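Local coordinates for putative YfrE protein (Vibrio parahaemolyticus RIMD 2210633, PDB 3BEE), which is of unknown function but, as a TPR-repeat piece of a predicted membrane protein, probably serves protein-protein binding in cytochrome c-type biogenesis, at residues F59-L70 with I82-M93. Sequence-based numbering, arbitrary orientation.
Sequences FQEAIDTWVLLL and IIESINKAKKLM
W66 of helix 59-70 drops as a knob into a hole formed by I82, S85, I86 and A89 of helix 79-92, the last helix of this TPR-type helical array. The two helices run antiparallel, their axes 8.9 Å apart at closest approach and 158° between their directions, and they meet almost wholly through apolar atoms. Start at the CB of W66: it touches both I82 CG2 and I86 CG1, 3.7 Å from each. CG and CD1 still lie near I82 CG2. With CG anti to the carbonyl carbon (chi1 -77°), the indole crosses the partner helix obliquely, and its benzo ring slides beneath S85, whose CB stands 3.5 Å from the centroid of the six-membered ring of W66, a CH-pi contact over the face. CZ3 reaches the S85 backbone, and A89 CB lies at the ring edge, near its plane. A62 O of its own helix lies against the opposite face, offset toward the rim; the W66 side chain also touches A50 and N51 of helix 43-55. S85 presents its CB to the ring, while its OG is hydrogen-bonded to T81 O, one turn earlier.

The packing is reciprocal: I86 is itself a knob among I63, W66, V67 and L70. Its CD1 meets L70 CD1 tip to tip at 3.6 Å, while I82 CD1 pushes against L69 CD2. Toward the C-terminal end of helix 79-92, I63 CG1 packs on A89 CB at 3.6 Å. F59 finishes the interface: L92 CB sits over the centre of the F59 ring, 13° off its normal, a CH-pi contact. M93 CG, in the selenomethionine, lies 3.5 Å from F59 CB. Next along the same side chain, M93 SE comes 3.9 Å from I63 CD1.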
# COMPACT_ATOMS: atom_id res chain seq x y z
N PHE A 59 5.63 11.71 -4.63
CA PHE A 59 6.75 10.93 -4.12
C PHE A 59 6.87 11.04 -2.59
O PHE A 59 7.22 10.09 -1.91
CB PHE A 59 8.07 11.32 -4.84
CG PHE A 59 8.06 10.99 -6.32
CD1 PHE A 59 7.86 9.65 -6.74
CD2 PHE A 59 8.16 11.99 -7.28
CE1 PHE A 59 7.80 9.32 -8.09
CE2 PHE A 59 8.08 11.67 -8.64
CZ PHE A 59 7.93 10.32 -9.05
N GLN A 60 6.58 12.22 -2.07
CA GLN A 60 6.61 12.46 -0.62
C GLN A 60 5.59 11.59 0.11
O GLN A 60 5.91 10.94 1.11
CB GLN A 60 6.35 13.93 -0.30
CG GLN A 60 6.19 14.18 1.19
CD GLN A 60 7.52 14.35 1.89
OE1 GLN A 60 8.02 13.43 2.54
NE2 GLN A 60 8.09 15.56 1.78
N GLU A 61 4.36 11.58 -0.40
CA GLU A 61 3.32 10.76 0.18
C GLU A 61 3.59 9.27 0.06
O GLU A 61 3.25 8.54 0.97
CB GLU A 61 1.95 11.12 -0.40
CG GLU A 61 1.61 12.53 -0.02
CD GLU A 61 0.43 13.09 -0.75
OE1 GLU A 61 -0.68 12.53 -0.57
OE2 GLU A 61 0.62 14.10 -1.47
N ALA A 62 4.19 8.84 -1.06
CA ALA A 62 4.64 7.45 -1.20
C ALA A 62 5.62 7.07 -0.09
O ALA A 62 5.47 6.03 0.56
CB ALA A 62 5.28 7.22 -2.59
N ILE A 63 6.61 7.93 0.15
CA ILE A 63 7.61 7.70 1.20
C ILE A 63 6.97 7.61 2.57
O ILE A 63 7.27 6.69 3.34
CB ILE A 63 8.75 8.76 1.17
CG1 ILE A 63 9.52 8.68 -0.15
CG2 ILE A 63 9.73 8.56 2.36
CD1 ILE A 63 10.44 9.86 -0.40
N ASP A 64 6.07 8.55 2.86
CA ASP A 64 5.38 8.59 4.15
C ASP A 64 4.64 7.28 4.42
O ASP A 64 4.60 6.82 5.55
CB ASP A 64 4.36 9.74 4.17
CG ASP A 64 5.01 11.11 4.18
OD1 ASP A 64 6.22 11.20 4.44
OD2 ASP A 64 4.32 12.11 3.90
N THR A 65 4.05 6.71 3.38
CA THR A 65 3.28 5.46 3.49
C THR A 65 4.24 4.29 3.73
O THR A 65 3.97 3.42 4.55
CB THR A 65 2.41 5.20 2.24
OG1 THR A 65 1.69 6.39 1.91
CG2 THR A 65 1.42 4.06 2.49
N TRP A 66 5.35 4.28 3.01
CA TRP A 66 6.37 3.22 3.18
C TRP A 66 7.04 3.31 4.55
O TRP A 66 7.32 2.28 5.16
CB TRP A 66 7.42 3.27 2.06
CG TRP A 66 6.96 2.68 0.75
CD1 TRP A 66 6.25 1.49 0.57
CD2 TRP A 66 7.16 3.23 -0.57
NE1 TRP A 66 6.01 1.29 -0.79
CE2 TRP A 66 6.56 2.33 -1.50
CE3 TRP A 66 7.81 4.38 -1.06
CZ2 TRP A 66 6.57 2.56 -2.90
CZ3 TRP A 66 7.83 4.62 -2.43
CH2 TRP A 66 7.20 3.71 -3.35
N VAL A 67 7.29 4.52 5.03
CA VAL A 67 7.94 4.70 6.33
C VAL A 67 6.99 4.22 7.44
O VAL A 67 7.42 3.60 8.41
CB VAL A 67 8.40 6.16 6.54
CG1 VAL A 67 8.92 6.38 8.00
CG2 VAL A 67 9.50 6.54 5.54
N LEU A 68 5.69 4.48 7.26
CA LEU A 68 4.65 3.97 8.14
C LEU A 68 4.60 2.44 8.11
O LEU A 68 4.56 1.79 9.15
CB LEU A 68 3.28 4.60 7.78
CG LEU A 68 2.08 4.21 8.66
CD1 LEU A 68 2.19 4.79 10.10
CD2 LEU A 68 0.76 4.66 8.05
N LEU A 69 4.65 1.86 6.93
CA LEU A 69 4.70 0.40 6.79
C LEU A 69 5.90 -0.21 7.53
O LEU A 69 5.78 -1.27 8.14
CB LEU A 69 4.71 -0.00 5.30
CG LEU A 69 4.80 -1.49 4.92
CD1 LEU A 69 3.78 -2.36 5.70
CD2 LEU A 69 4.62 -1.66 3.43
N LEU A 70 7.06 0.47 7.47
CA LEU A 70 8.28 -0.01 8.12
C LEU A 70 8.12 -0.16 9.63
O LEU A 70 8.88 -0.89 10.26
CB LEU A 70 9.47 0.90 7.80
CG LEU A 70 9.98 0.86 6.34
CD1 LEU A 70 11.09 1.94 6.09
CD2 LEU A 70 10.51 -0.54 6.04
N ILE A 82 11.17 -2.23 0.38
CA ILE A 82 10.48 -1.01 0.79
C ILE A 82 11.46 0.17 0.82
O ILE A 82 11.17 1.25 0.31
CB ILE A 82 9.80 -1.21 2.14
CG1 ILE A 82 8.61 -2.17 1.97
CG2 ILE A 82 9.34 0.13 2.73
CD1 ILE A 82 8.02 -2.66 3.33
N ILE A 83 12.62 -0.04 1.42
CA ILE A 83 13.61 1.04 1.53
C ILE A 83 14.25 1.40 0.16
O ILE A 83 14.64 2.55 -0.05
CB ILE A 83 14.67 0.71 2.59
CG1 ILE A 83 14.03 0.62 3.98
CG2 ILE A 83 15.82 1.75 2.60
CD1 ILE A 83 14.90 -0.09 4.97
N GLU A 84 14.39 0.41 -0.74
CA GLU A 84 14.77 0.70 -2.13
C GLU A 84 13.72 1.59 -2.83
O GLU A 84 14.07 2.52 -3.58
CB GLU A 84 15.03 -0.60 -2.92
CG GLU A 84 16.38 -1.34 -2.49
CD GLU A 84 16.55 -2.76 -3.07
OE1 GLU A 84 15.54 -3.37 -3.52
OE2 GLU A 84 17.71 -3.27 -3.07
N SER A 85 12.44 1.32 -2.57
CA SER A 85 11.34 2.16 -3.07
C SER A 85 11.43 3.59 -2.53
O SER A 85 11.26 4.56 -3.31
CB SER A 85 9.99 1.55 -2.72
OG SER A 85 9.84 0.28 -3.34
N ILE A 86 11.68 3.72 -1.23
CA ILE A 86 11.83 5.03 -0.58
C ILE A 86 12.96 5.77 -1.24
O ILE A 86 12.85 6.96 -1.57
CB ILE A 86 12.12 4.89 0.94
CG1 ILE A 86 10.84 4.51 1.70
CG2 ILE A 86 12.78 6.18 1.53
CD1 ILE A 86 11.08 4.06 3.12
N ASN A 87 14.07 5.06 -1.44
CA ASN A 87 15.22 5.69 -2.05
C ASN A 87 15.02 6.18 -3.49
O ASN A 87 15.48 7.27 -3.82
CB ASN A 87 16.45 4.80 -1.95
CG ASN A 87 17.52 5.44 -1.14
OD1 ASN A 87 18.59 5.78 -1.67
ND2 ASN A 87 17.22 5.69 0.15
N LYS A 88 14.37 5.38 -4.32
CA LYS A 88 13.98 5.80 -5.66
C LYS A 88 13.11 7.08 -5.60
O LYS A 88 13.41 8.07 -6.26
CB LYS A 88 13.24 4.64 -6.37
CG LYS A 88 13.15 4.72 -7.88
CD LYS A 88 12.55 3.39 -8.46
CE LYS A 88 12.52 3.33 -10.00
NZ LYS A 88 13.80 2.98 -10.74
N ALA A 89 12.03 7.03 -4.81
CA ALA A 89 11.10 8.17 -4.63
C ALA A 89 11.83 9.46 -4.21
O ALA A 89 11.62 10.53 -4.80
CB ALA A 89 10.04 7.81 -3.62
N LYS A 90 12.70 9.33 -3.23
CA LYS A 90 13.51 10.42 -2.69
C LYS A 90 14.33 11.07 -3.81
O LYS A 90 14.41 12.28 -3.89
CB LYS A 90 14.42 9.84 -1.60
CG LYS A 90 15.36 10.78 -0.93
CD LYS A 90 15.91 10.12 0.35
CE LYS A 90 17.19 9.32 0.09
NZ LYS A 90 17.67 8.66 1.35
N LYS A 91 14.90 10.25 -4.69
CA LYS A 91 15.72 10.73 -5.80
C LYS A 91 14.88 11.39 -6.90
O LYS A 91 15.42 12.09 -7.73
CB LYS A 91 16.52 9.58 -6.40
CG LYS A 91 17.74 9.12 -5.57
CD LYS A 91 18.30 7.87 -6.26
CE LYS A 91 19.29 7.09 -5.41
NZ LYS A 91 19.62 5.82 -6.15
N LEU A 92 13.57 11.16 -6.92
CA LEU A 92 12.72 11.72 -7.95
C LEU A 92 12.04 13.00 -7.50
O LEU A 92 11.38 13.67 -8.29
CB LEU A 92 11.67 10.70 -8.42
CG LEU A 92 12.25 9.52 -9.20
CD1 LEU A 92 11.19 8.48 -9.41
CD2 LEU A 92 12.94 9.98 -10.53
N MSE A 93 12.17 13.31 -6.21
CA MSE A 93 11.61 14.54 -5.68
C MSE A 93 12.40 15.75 -6.08
O MSE A 93 11.83 16.81 -6.07
CB MSE A 93 11.51 14.49 -4.17
CG MSE A 93 10.46 13.57 -3.69
SE MSE A 93 10.43 13.51 -1.77
CE MSE A 93 12.28 13.92 -1.25